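Local coordinates for eukaryotic peptide chain release factor GTP-binding subunit (Schizosaccharomyces pombe, PDB 1R5B), which belongs to the translational GTP-binding proteins related to elongation factor Tu, pairing a P-loop GTP-binding domain with two beta-barrel domains, at residues V392-F397 / E429-V434; S383-I388 / R451-T456; N357-T362 / C435-E440; A367-L372 / G446-R451. All blocks are in the same frame, centred on the assembly; numbering follows the deposited sequence.

Interaction 1. Residues V392-F397 / E429-V434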
loop_
_atom_site.group_PDB
_atom_site.type_symbol
_atom_site.label_atom_id
_atom_site.label_comp_id
_atom_site.label_asym_id
_atom_site.label_seq_id
_atom_site.Cartn_x
_atom_site.Cartn_y
_atom_site.Cartn_z
ATOM N N VAL A 392 9.926 19.598 3.023
ATOM C CA VAL A 392 10.100 20.944 3.628
ATOM C C VAL A 392 10.711 21.942 2.622
ATOM O O VAL A 392 11.932 21.966 2.434
ATOM C CB VAL A 392 10.996 20.924 4.931
ATOM C CG1 VAL A 392 11.204 22.340 5.483
ATOM C CG2 VAL A 392 10.412 19.997 6.007
ATOM N N GLU A 393 9.882 22.777 1.996
ATOM C CA GLU A 393 10.386 23.719 1.001
ATOM C C GLU A 393 9.773 25.138 1.072
ATOM O O GLU A 393 10.082 25.897 1.999
ATOM C CB GLU A 393 10.291 23.110 -0.405
ATOM C CG GLU A 393 11.150 23.805 -1.454
ATOM C CD GLU A 393 12.488 24.300 -0.910
ATOM O OE1 GLU A 393 13.375 23.453 -0.652
ATOM O OE2 GLU A 393 12.647 25.532 -0.725
ATOM N N GLU A 394 8.933 25.504 0.101
ATOM C CA GLU A 394 8.532 26.902 -0.097
ATOM C C GLU A 394 7.521 26.963 -1.230
ATOM O O GLU A 394 7.802 26.502 -2.333
ATOM C CB GLU A 394 9.752 27.769 -0.449
ATOM C CG GLU A 394 9.469 29.264 -0.609
ATOM C CD GLU A 394 9.433 30.011 0.713
ATOM O OE1 GLU A 394 8.850 29.481 1.685
ATOM O OE2 GLU A 394 9.985 31.136 0.782
ATOM N N VAL A 395 6.358 27.547 -0.978
ATOM C CA VAL A 395 5.272 27.460 -1.944
ATOM C C VAL A 395 4.334 28.664 -1.927
ATOM O O VAL A 395 4.159 29.309 -0.899
ATOM C CB VAL A 395 4.443 26.178 -1.708
ATOM C CG1 VAL A 395 3.640 26.281 -0.410
ATOM C CG2 VAL A 395 3.530 25.895 -2.892
ATOM N N SER A 396 3.730 28.927 -3.084
ATOM C CA SER A 396 2.801 30.035 -3.283
ATOM C C SER A 396 1.739 29.673 -4.322
ATOM O O SER A 396 1.955 28.798 -5.164
ATOM C CB SER A 396 3.560 31.284 -3.743
ATOM O OG SER A 396 4.213 31.036 -4.978
ATOM N N PHE A 397 0.598 30.365 -4.273
ATOM C CA PHE A 397 -0.504 30.043 -5.175
ATOM C C PHE A 397 -0.380 30.913 -6.412
ATOM O O PHE A 397 0.028 32.055 -6.312
ATOM C CB PHE A 397 -1.853 30.238 -4.475
ATOM C CG PHE A 397 -2.058 29.320 -3.292
ATOM C CD1 PHE A 397 -2.825 28.166 -3.412
ATOM C CD2 PHE A 397 -1.472 29.609 -2.057
ATOM C CE1 PHE A 397 -3.003 27.316 -2.323
ATOM C CE2 PHE A 397 -1.646 28.760 -0.962
ATOM C CZ PHE A 397 -2.411 27.619 -1.094
ATOM N N GLU A 429 3.414 26.771 -6.851
ATOM C CA GLU A 429 4.756 26.959 -7.367
ATOM C C GLU A 429 5.764 26.998 -6.216
ATOM O O GLU A 429 5.463 27.515 -5.116
ATOM C CB GLU A 429 4.820 28.239 -8.219
ATOM C CG GLU A 429 4.836 27.987 -9.725
ATOM C CD GLU A 429 5.016 29.257 -10.546
ATOM O OE1 GLU A 429 6.022 29.969 -10.340
ATOM O OE2 GLU A 429 4.148 29.543 -11.403
ATOM N N THR A 430 6.960 26.450 -6.484
ATOM C CA THR A 430 8.093 26.499 -5.547
ATOM C C THR A 430 9.267 27.285 -6.128
ATOM O O THR A 430 9.304 27.536 -7.332
ATOM C CB THR A 430 8.561 25.089 -5.231
ATOM O OG1 THR A 430 8.696 24.347 -6.450
ATOM C CG2 THR A 430 7.512 24.326 -4.459
ATOM N N GLN A 431 10.218 27.670 -5.267
ATOM C CA GLN A 431 11.414 28.424 -5.702
ATOM C C GLN A 431 12.482 27.505 -6.294
ATOM O O GLN A 431 13.253 27.925 -7.161
ATOM C CB GLN A 431 12.028 29.234 -4.548
ATOM C CG GLN A 431 11.226 30.459 -4.126
ATOM C CD GLN A 431 11.079 31.475 -5.242
ATOM O OE1 GLN A 431 11.887 32.395 -5.363
ATOM N NE2 GLN A 431 10.047 31.308 -6.063
ATOM N N THR A 432 12.542 26.267 -5.802
ATOM C CA THR A 432 13.418 25.247 -6.382
ATOM C C THR A 432 12.673 23.919 -6.449
ATOM O O THR A 432 11.883 23.624 -5.562
ATOM C CB THR A 432 14.722 25.085 -5.561
ATOM O OG1 THR A 432 14.418 24.625 -4.239
ATOM C CG2 THR A 432 15.429 26.435 -5.342
ATOM N N PRO A 433 12.940 23.112 -7.478
ATOM C CA PRO A 433 12.164 21.895 -7.733
ATOM C C PRO A 433 12.083 20.928 -6.542
ATOM O O PRO A 433 13.045 20.778 -5.802
ATOM C CB PRO A 433 12.928 21.236 -8.891
ATOM C CG PRO A 433 13.643 22.320 -9.553
ATOM C CD PRO A 433 14.024 23.277 -8.467
ATOM N N VAL A 434 10.934 20.291 -6.360
ATOM C CA VAL A 434 10.788 19.285 -5.315
ATOM C C VAL A 434 10.135 18.041 -5.890
ATOM O O VAL A 434 9.326 18.120 -6.812
ATOM C CB VAL A 434 10.062 19.841 -4.038
ATOM C CG1 VAL A 434 9.354 21.155 -4.321
ATOM C CG2 VAL A 434 9.103 18.819 -3.422
#
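Ser396 and Glu429 form an antiparallel hydrogen-bonded pair. Ser396 N reaches Glu429 O and Glu429 N reaches Ser396 O, each over 3.0 Å. A small serine suits a strand position facing the long Glu429 chain, whose carboxylate leads away from the contact.

The next residue, Thr430, packs against the Glu394 carbonyl. Its CB lies 3.3 Å from Glu394 O. From there the two branches part. The methyl CG2 turns to segment 392-397 and sits tightly against that same carbonyl, CG2 to Glu394 O being 3.1 Å. The hydroxyl lies between the backbone N and the carbonyl carbon (chi1 48°), which turns OG1 to its own segment, where it makes a weak bond to Thr432 O of 3.4 Å. One short branched residue thus packs on Glu394 and spans the corner at Gln431 and Thr432.

Val395, buried, lays CG2 3.4 Å from Glu429 O, and its side chain also packs on Met386 and Leu428. Nearer the surface, Glu394 and Gln431 run side by side and point the same way, CG to CG 4.1 Å, with carboxylate and amide planes 55° apart. Glu393 crosses Thr432 at about a right angle; its CD approaches Thr432 OG1 to 3.9 Å, a packing distance with no hydrogen bond between them.

Such an outer strand pair, followed by a sharp corner that sends the chain from strand 426-430 into strand 433-435, belongs to the antiparallel C-terminal beta barrel of elongation factor Tu relatives.

Interaction 2. Residues S383-I388 / R451-T456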
loop_
_atom_site.group_PDB
_atom_site.type_symbol
_atom_site.label_atom_id
_atom_site.label_comp_id
_atom_site.label_asym_id
_atom_site.label_seq_id
_atom_site.Cartn_x
_atom_site.Cartn_y
_atom_site.Cartn_z
ATOM N N SER A 383 2.725 32.845 0.889
ATOM C CA SER A 383 3.969 32.106 1.124
ATOM C C SER A 383 4.001 31.400 2.476
ATOM O O SER A 383 3.866 32.026 3.523
ATOM C CB SER A 383 5.187 33.021 1.023
ATOM O OG SER A 383 6.377 32.280 1.257
ATOM N N CYS A 384 4.180 30.085 2.434
ATOM C CA CYS A 384 4.457 29.292 3.627
ATOM C C CYS A 384 5.378 28.140 3.271
ATOM O O CYS A 384 5.642 27.878 2.093
ATOM C CB CYS A 384 3.159 28.750 4.244
ATOM S SG CYS A 384 2.038 27.955 3.075
ATOM N N VAL A 385 5.871 27.458 4.295
ATOM C CA VAL A 385 6.616 26.220 4.099
ATOM C C VAL A 385 5.629 25.115 3.685
ATOM O O VAL A 385 4.594 24.952 4.325
ATOM C CB VAL A 385 7.383 25.816 5.397
ATOM C CG1 VAL A 385 8.183 24.532 5.182
ATOM C CG2 VAL A 385 8.304 26.943 5.857
ATOM N N MET A 386 5.926 24.394 2.599
ATOM C CA MET A 386 5.195 23.165 2.248
ATOM C C MET A 386 6.032 21.960 2.639
ATOM O O MET A 386 7.239 21.951 2.439
ATOM C CB MET A 386 4.882 23.092 0.751
ATOM C CG MET A 386 4.039 21.871 0.326
ATOM S SD MET A 386 4.293 21.408 -1.398
ATOM C CE MET A 386 2.771 21.134 -1.925
ATOM N N HIS A 387 5.376 20.955 3.209
ATOM C CA HIS A 387 6.002 19.677 3.541
ATOM C C HIS A 387 5.291 18.628 2.687
ATOM O O HIS A 387 4.068 18.557 2.773
ATOM C CB HIS A 387 5.792 19.355 5.031
ATOM C CG HIS A 387 6.308 20.399 5.979
ATOM N ND1 HIS A 387 7.327 20.149 6.872
ATOM C CD2 HIS A 387 5.916 21.677 6.207
ATOM C CE1 HIS A 387 7.556 21.235 7.594
ATOM N NE2 HIS A 387 6.713 22.176 7.210
ATOM N N ILE A 388 6.007 17.853 1.853
ATOM C CA ILE A 388 5.344 16.835 1.000
ATOM C C ILE A 388 5.655 15.406 1.370
ATOM O O ILE A 388 4.804 14.525 1.236
ATOM C CB ILE A 388 5.660 16.966 -0.490
ATOM C CG1 ILE A 388 5.981 18.396 -0.866
ATOM C CG2 ILE A 388 4.476 16.468 -1.332
ATOM C CD1 ILE A 388 5.991 18.619 -2.378
ATOM N N ARG A 451 2.879 25.001 6.967
ATOM C CA ARG A 451 3.274 25.545 8.269
ATOM C C ARG A 451 3.585 27.043 8.151
ATOM O O ARG A 451 4.391 27.448 7.310
ATOM C CB ARG A 451 4.501 24.796 8.803
ATOM C CG ARG A 451 4.170 23.536 9.595
ATOM C CD ARG A 451 4.870 23.428 10.949
ATOM N NE ARG A 451 4.008 22.838 11.978
ATOM C CZ ARG A 451 4.423 22.430 13.178
ATOM N NH1 ARG A 451 5.702 22.534 13.534
ATOM N NH2 ARG A 451 3.551 21.906 14.032
ATOM N N ASP A 452 2.959 27.857 9.002
ATOM C CA ASP A 452 3.085 29.314 8.905
ATOM C C ASP A 452 4.004 29.877 9.988
ATOM O O ASP A 452 3.601 30.709 10.809
ATOM C CB ASP A 452 1.701 29.971 8.944
ATOM C CG ASP A 452 1.587 31.143 7.988
ATOM O OD1 ASP A 452 1.422 32.292 8.461
ATOM O OD2 ASP A 452 1.650 31.003 6.745
ATOM N N GLN A 453 5.252 29.414 9.957
ATOM C CA GLN A 453 6.286 29.839 10.900
ATOM C C GLN A 453 5.795 29.641 12.332
ATOM O O GLN A 453 5.811 30.562 13.153
ATOM C CB GLN A 453 6.711 31.296 10.638
ATOM C CG GLN A 453 7.145 31.608 9.184
ATOM C CD GLN A 453 7.668 30.389 8.400
ATOM O OE1 GLN A 453 8.679 29.791 8.768
ATOM N NE2 GLN A 453 6.978 30.036 7.318
ATOM N N GLY A 454 5.351 28.419 12.607
ATOM C CA GLY A 454 4.816 28.063 13.906
ATOM C C GLY A 454 4.132 26.706 13.918
ATOM O O GLY A 454 4.795 25.664 13.966
ATOM N N THR A 455 2.803 26.727 13.828
ATOM C CA THR A 455 1.969 25.592 14.232
ATOM C C THR A 455 0.833 25.283 13.239
ATOM O O THR A 455 -0.336 25.533 13.535
ATOM C CB THR A 455 1.406 25.861 15.682
ATOM O OG1 THR A 455 0.118 25.256 15.855
ATOM C CG2 THR A 455 1.146 27.356 15.931
ATOM N N THR A 456 1.191 24.754 12.067
ATOM C CA THR A 456 0.227 24.296 11.047
ATOM C C THR A 456 -0.592 25.425 10.393
ATOM O O THR A 456 -0.525 26.571 10.824
ATOM C CB THR A 456 -0.693 23.157 11.622
ATOM O OG1 THR A 456 -0.982 22.198 10.596
ATOM C CG2 THR A 456 -2.095 23.659 12.060
#
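His387 and Arg451 meet where strand 385-387 runs antiparallel to the end of strand 447-451, in the C-terminal beta barrel of this GTP-binding protein. Arg451 brings its aliphatic stem to the imidazole, obliquely to the ring. With CG beside the backbone N (chi1 -87°), the chain then bends twice and carries the guanidinium off, its plane 85° from that of the ring, to a salt bridge with Glu29. Gly454 O lies over the rim of one guanidinium face. A long arginine fits here because its stem can pack while its charge reaches a distant partner.

Val385, opposite Arg451 in a hydrogen-bonded pair, crosses Gln453 at about a right angle, its CG2 3.7 Å from Gln453 NE2. Gln453 has a left-handed backbone conformation, and the turn it makes folds its amide back over the valine. The backbone pair itself is held unevenly: Arg451 N to Val385 O is 3.2 Å, nearly straight at 163° and in the carbonyl plane, whereas Val385 N to Arg451 O is weak at 3.4 Å.

Just before the strand, Cys384 CB lies near two oxygens, 3.6 Å from Arg451 O and 3.7 Å from Asp452 OD2. Its small sulfur side chain suits the buried position, and it also touches Leu450.

The His387 NE2 atom, 3.7 Å from Arg451 CG, is buried by this contact and has no polar partner in the model.

Interaction 3. Residues N357-T362 / C435-E440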
loop_
_atom_site.group_PDB
_atom_site.type_symbol
_atom_site.label_atom_id
_atom_site.label_comp_id
_atom_site.label_asym_id
_atom_site.label_seq_id
_atom_site.Cartn_x
_atom_site.Cartn_y
_atom_site.Cartn_z
ATOM N N ASN A 357 13.368 5.244 -14.738
ATOM C CA ASN A 357 12.090 5.959 -14.649
ATOM C C ASN A 357 12.005 6.734 -13.335
ATOM O O ASN A 357 11.304 6.343 -12.418
ATOM C CB ASN A 357 10.921 4.969 -14.754
ATOM C CG ASN A 357 10.906 4.231 -16.079
ATOM O OD1 ASN A 357 10.748 4.840 -17.148
ATOM N ND2 ASN A 357 11.093 2.912 -16.027
ATOM N N PRO A 358 12.720 7.841 -13.245
ATOM C CA PRO A 358 12.869 8.543 -11.971
ATOM C C PRO A 358 11.571 9.169 -11.474
ATOM O O PRO A 358 10.739 9.563 -12.282
ATOM C CB PRO A 358 13.878 9.640 -12.311
ATOM C CG PRO A 358 13.621 9.907 -13.760
ATOM C CD PRO A 358 13.419 8.542 -14.340
ATOM N N VAL A 359 11.414 9.259 -10.157
ATOM C CA VAL A 359 10.362 10.047 -9.553
ATOM C C VAL A 359 10.341 11.432 -10.177
ATOM O O VAL A 359 11.397 12.000 -10.455
ATOM C CB VAL A 359 10.575 10.209 -8.032
ATOM C CG1 VAL A 359 11.738 11.121 -7.708
ATOM C CG2 VAL A 359 9.342 10.730 -7.380
ATOM N N HIS A 360 9.148 11.981 -10.372
ATOM C CA HIS A 360 9.013 13.319 -10.931
ATOM C C HIS A 360 9.460 14.395 -9.959
ATOM O O HIS A 360 9.459 14.190 -8.762
ATOM C CB HIS A 360 7.571 13.583 -11.347
ATOM C CG HIS A 360 7.137 12.774 -12.518
ATOM N ND1 HIS A 360 6.966 13.319 -13.774
ATOM C CD2 HIS A 360 6.860 11.452 -12.633
ATOM C CE1 HIS A 360 6.587 12.368 -14.610
ATOM N NE2 HIS A 360 6.515 11.227 -13.943
ATOM N N ALA A 361 9.862 15.526 -10.511
ATOM C CA ALA A 361 10.185 16.705 -9.744
ATOM C C ALA A 361 9.765 17.892 -10.579
ATOM O O ALA A 361 9.905 17.878 -11.802
ATOM C CB ALA A 361 11.644 16.768 -9.463
ATOM N N THR A 362 9.234 18.911 -9.922
ATOM C CA THR A 362 8.672 20.046 -10.636
ATOM C C THR A 362 8.599 21.263 -9.743
ATOM O O THR A 362 8.810 21.167 -8.542
ATOM C CB THR A 362 7.268 19.670 -11.169
ATOM O OG1 THR A 362 6.819 20.622 -12.133
ATOM C CG2 THR A 362 6.222 19.740 -10.069
ATOM N N CYS A 435 10.513 16.887 -5.354
ATOM C CA CYS A 435 10.011 15.615 -5.856
ATOM C C CYS A 435 8.612 15.393 -5.375
ATOM O O CYS A 435 8.303 15.665 -4.229
ATOM C CB CYS A 435 10.893 14.463 -5.395
ATOM S SG CYS A 435 12.608 14.663 -5.914
ATOM N N MET A 436 7.762 14.897 -6.259
ATOM C CA MET A 436 6.364 14.651 -5.934
ATOM C C MET A 436 5.730 13.790 -7.020
ATOM O O MET A 436 6.222 13.724 -8.143
ATOM C CB MET A 436 5.587 15.976 -5.774
ATOM C CG MET A 436 5.456 16.805 -7.059
ATOM S SD MET A 436 4.475 18.351 -6.946
ATOM C CE MET A 436 5.403 19.183 -5.803
ATOM N N GLU A 437 4.662 13.106 -6.651
ATOM C CA GLU A 437 3.768 12.455 -7.587
ATOM C C GLU A 437 2.327 12.771 -7.171
ATOM O O GLU A 437 2.073 13.180 -6.035
ATOM C CB GLU A 437 3.956 10.935 -7.544
ATOM C CG GLU A 437 5.361 10.448 -7.839
ATOM C CD GLU A 437 5.703 10.379 -9.307
ATOM O OE1 GLU A 437 4.822 10.132 -10.150
ATOM O OE2 GLU A 437 6.893 10.557 -9.614
ATOM N N ARG A 438 1.392 12.545 -8.085
ATOM C CA ARG A 438 -0.028 12.571 -7.749
ATOM C C ARG A 438 -0.297 11.679 -6.532
ATOM O O ARG A 438 0.249 10.579 -6.453
ATOM C CB ARG A 438 -0.854 12.070 -8.933
ATOM C CG ARG A 438 -0.718 12.920 -10.199
ATOM C CD ARG A 438 -1.860 12.743 -11.177
ATOM N NE ARG A 438 -1.932 11.378 -11.689
ATOM C CZ ARG A 438 -3.022 10.812 -12.195
ATOM N NH1 ARG A 438 -4.162 11.486 -12.293
ATOM N NH2 ARG A 438 -2.970 9.554 -12.618
ATOM N N PHE A 439 -1.116 12.148 -5.590
ATOM C CA PHE A 439 -1.545 11.341 -4.442
ATOM C C PHE A 439 -2.129 10.011 -4.916
ATOM O O PHE A 439 -1.913 8.966 -4.303
ATOM C CB PHE A 439 -2.596 12.111 -3.629
ATOM C CG PHE A 439 -3.088 11.379 -2.398
ATOM C CD1 PHE A 439 -2.331 11.374 -1.224
ATOM C CD2 PHE A 439 -4.297 10.697 -2.414
ATOM C CE1 PHE A 439 -2.771 10.695 -0.091
ATOM C CE2 PHE A 439 -4.752 10.017 -1.273
ATOM C CZ PHE A 439 -3.986 10.018 -0.111
ATOM N N GLU A 440 -2.885 10.096 -6.011
ATOM C CA GLU A 440 -3.527 8.979 -6.695
ATOM C C GLU A 440 -2.532 7.879 -7.098
ATOM O O GLU A 440 -2.880 6.692 -7.121
ATOM C CB GLU A 440 -4.226 9.538 -7.951
ATOM C CG GLU A 440 -4.854 8.512 -8.890
ATOM C CD GLU A 440 -5.643 9.137 -10.044
ATOM O OE1 GLU A 440 -5.606 10.382 -10.230
ATOM O OE2 GLU A 440 -6.310 8.367 -10.778
#
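Two hydrogen bonds join His360 to the chain that leaves strand 433-435. The straighter comes from the His360 backbone: N to Glu437 OE2 is 2.8 Å, at 177°, and the oxygen is met nearly along its C-O axis. Glu437 can offer it because its chain bends at chi2 (-81°), folding the carboxylate back; an acid of this length is long enough to reach back to the His360 backbone. In the second bond Met436 N donates a hydrogen bond to His360 O over 3.1 Å, approaching from above the carbonyl plane.

The same carboxylate oxygen also touches the edge of the ring. The His360 ring presents CD2, which lies 3.1 Å from Glu437 OE2 with that oxygen in the ring plane, while the planes of ring and carboxylate stand 71° apart. OE2 therefore meets both backbone and ring of one histidine.

The apolar contacts centre on Cys435. Its SG lies 4.1 Å from Val359 CG1 and 4.2 Å from Ala361 CB, small groups that suit a close backbone approach, the CA atoms of Ala361 and Cys435 being only 4.0 Å apart. Val359 sets its other methyl, CG2, 3.3 Å from Glu437 OE2. Beyond, Thr362 CG2 rests 3.8 Å from Met436 SD, and its hydroxyl bonds to Leu466 O.

Val359 and Cys435 also touch Met307 and Val351 of the neighbouring eight-stranded sheet. The antiparallel Ala361-Cys435 pair, non-hydrogen-bonded, thus lies where the two beta barrels of this translational GTP-binding protein meet.

Interaction 4. Residues A367-L372 / G446-R451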
loop_
_atom_site.group_PDB
_atom_site.type_symbol
_atom_site.label_atom_id
_atom_site.label_comp_id
_atom_site.label_asym_id
_atom_site.label_seq_id
_atom_site.Cartn_x
_atom_site.Cartn_y
_atom_site.Cartn_z
ATOM N N ALA A 367 -3.293 21.307 -6.697
ATOM C CA ALA A 367 -3.400 20.754 -5.333
ATOM C C ALA A 367 -4.680 21.131 -4.555
ATOM O O ALA A 367 -4.976 22.322 -4.367
ATOM C CB ALA A 367 -2.183 21.167 -4.523
ATOM N N GLN A 368 -5.415 20.104 -4.101
ATOM C CA GLN A 368 -6.550 20.272 -3.202
ATOM C C GLN A 368 -6.058 20.527 -1.788
ATOM O O GLN A 368 -5.136 19.858 -1.340
ATOM C CB GLN A 368 -7.408 19.007 -3.165
ATOM C CG GLN A 368 -8.207 18.698 -4.428
ATOM C CD GLN A 368 -9.328 17.690 -4.178
ATOM O OE1 GLN A 368 -9.769 17.006 -5.104
ATOM N NE2 GLN A 368 -9.785 17.597 -2.931
ATOM N N ILE A 369 -6.717 21.437 -1.070
ATOM C CA ILE A 369 -6.219 21.913 0.227
ATOM C C ILE A 369 -7.330 22.199 1.241
ATOM O O ILE A 369 -8.515 22.179 0.910
ATOM C CB ILE A 369 -5.334 23.180 0.020
ATOM C CG1 ILE A 369 -4.095 23.170 0.925
ATOM C CG2 ILE A 369 -6.128 24.464 0.241
ATOM C CD1 ILE A 369 -2.931 24.012 0.372
ATOM N N ALA A 370 -6.927 22.476 2.476
ATOM C CA ALA A 370 -7.870 22.690 3.558
ATOM C C ALA A 370 -7.246 23.559 4.644
ATOM O O ALA A 370 -6.362 23.105 5.369
ATOM C CB ALA A 370 -8.321 21.356 4.136
ATOM N N ILE A 371 -7.723 24.801 4.753
ATOM C CA ILE A 371 -7.203 25.764 5.714
ATOM C C ILE A 371 -7.680 25.370 7.109
ATOM O O ILE A 371 -8.791 24.861 7.255
ATOM C CB ILE A 371 -7.679 27.189 5.336
ATOM C CG1 ILE A 371 -6.954 27.661 4.067
ATOM C CG2 ILE A 371 -7.462 28.186 6.492
ATOM C CD1 ILE A 371 -7.477 27.052 2.769
ATOM N N LEU A 372 -6.856 25.638 8.126
ATOM C CA LEU A 372 -7.051 25.076 9.472
ATOM C C LEU A 372 -7.304 26.083 10.619
ATOM O O LEU A 372 -8.097 25.770 11.512
ATOM C CB LEU A 372 -5.870 24.154 9.839
ATOM C CG LEU A 372 -6.090 22.646 9.623
ATOM C CD1 LEU A 372 -4.770 21.896 9.498
ATOM C CD2 LEU A 372 -6.940 22.052 10.745
ATOM N N GLY A 446 2.449 12.486 -2.730
ATOM C CA GLY A 446 1.520 13.557 -3.060
ATOM C C GLY A 446 0.762 14.170 -1.888
ATOM O O GLY A 446 -0.100 15.003 -2.104
ATOM N N ARG A 447 1.086 13.780 -0.657
ATOM C CA ARG A 447 0.377 14.262 0.529
ATOM C C ARG A 447 1.204 15.312 1.282
ATOM O O ARG A 447 2.353 15.046 1.609
ATOM C CB ARG A 447 0.087 13.072 1.448
ATOM C CG ARG A 447 -0.524 13.422 2.788
ATOM C CD ARG A 447 -1.286 12.261 3.435
ATOM N NE ARG A 447 -1.635 12.504 4.836
ATOM C CZ ARG A 447 -2.329 11.658 5.602
ATOM N NH1 ARG A 447 -2.770 10.504 5.110
ATOM N NH2 ARG A 447 -2.601 11.972 6.864
ATOM N N PHE A 448 0.617 16.481 1.586
ATOM C CA PHE A 448 1.366 17.585 2.216
ATOM C C PHE A 448 0.643 18.440 3.288
ATOM O O PHE A 448 -0.583 18.582 3.281
ATOM C CB PHE A 448 1.961 18.490 1.141
ATOM C CG PHE A 448 0.959 19.103 0.221
ATOM C CD1 PHE A 448 0.354 20.313 0.555
ATOM C CD2 PHE A 448 0.669 18.522 -1.008
ATOM C CE1 PHE A 448 -0.543 20.911 -0.306
ATOM C CE2 PHE A 448 -0.233 19.122 -1.878
ATOM C CZ PHE A 448 -0.839 20.319 -1.519
ATOM N N THR A 449 1.437 18.997 4.210
ATOM C CA THR A 449 0.948 19.925 5.235
ATOM C C THR A 449 1.718 21.268 5.229
ATOM O O THR A 449 2.944 21.294 5.091
ATOM C CB THR A 449 1.007 19.274 6.654
ATOM O OG1 THR A 449 2.219 19.633 7.331
ATOM C CG2 THR A 449 1.083 17.765 6.586
ATOM N N LEU A 450 0.986 22.372 5.401
ATOM C CA LEU A 450 1.550 23.732 5.369
ATOM C C LEU A 450 1.774 24.280 6.782
ATOM O O LEU A 450 0.970 24.044 7.679
ATOM C CB LEU A 450 0.634 24.664 4.566
ATOM C CG LEU A 450 0.773 24.568 3.038
ATOM C CD1 LEU A 450 0.992 23.148 2.539
ATOM C CD2 LEU A 450 -0.440 25.156 2.358
ATOM N N ARG A 451 2.879 25.001 6.967
ATOM C CA ARG A 451 3.274 25.545 8.269
ATOM C C ARG A 451 3.585 27.043 8.151
ATOM O O ARG A 451 4.391 27.448 7.310
ATOM C CB ARG A 451 4.501 24.796 8.803
ATOM C CG ARG A 451 4.170 23.536 9.595
ATOM C CD ARG A 451 4.870 23.428 10.949
ATOM N NE ARG A 451 4.008 22.838 11.978
ATOM C CZ ARG A 451 4.423 22.430 13.178
ATOM N NH1 ARG A 451 5.702 22.534 13.534
ATOM N NH2 ARG A 451 3.551 21.906 14.032
#
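Phe448 receives Ala367 and Ile369 at the edge of its ring, both in its plane. Ala367 CB sits 3.4 Å from Phe448 CZ, a close fit that suits the small alanine. The Ile369 and Phe448 side chains cross at about a right angle, CD1 coming to the ring edge, 4.0 Å from Phe448 CE1. The same methyl meets Leu450, CD1 to CD2 3.4 Å, again with the side chains crossing near a right angle. One isoleucine tip is thereby shared between an aromatic and a branched aliphatic neighbour. No hydrogen bond links the two segments; the side-chain contacts are apolar.

What sets these groups in place is the backbone. Strands 367-371 and 447-451 are not sheet neighbours: their axes pass 8.9 Å apart at a crossing angle of -41°, so side chains must bridge the space between. Phe448 does so with CG between its backbone N and carbonyl carbon (chi1 59°), which lifts the ring toward Ala367. Leu450, two residues on, projects to the same interior side, while Thr449 between them points away.

Further out, Met386 packs on both Phe448 and Leu450, and Ala458 touches Ile369 and Leu450. On the other side of strand 447-451, Thr449 touches Leu26 and Val30, and Arg447 makes a cation-pi contact with Tyr39. Strand 457-466 lies between the two strands in sheet order, and helix 35-38 touches Ala370 and Arg447.

In the fold
From the N terminus, the first halves come in the order 357-362, 367-372, 383-388 and 392-397, belonging to interactions 3, 4, 2 and 1. The chain then returns through 429-434, closing the shortest loop, interaction 1, which is nested inside the other three. Segment 435-440 closes interaction 3, and 446-451 and 451-456 close interactions 4 and 2, sharing Arg451. Interactions 2, 3 and 4 cross one another. Interactions 1, 2 and 4 reach one six-stranded antiparallel sheet; the chain beside its outer strands is joined by backbone bonds of Glu393 with Met386 and Val395 with Cys384. Interaction 3 joins this barrel to the preceding one.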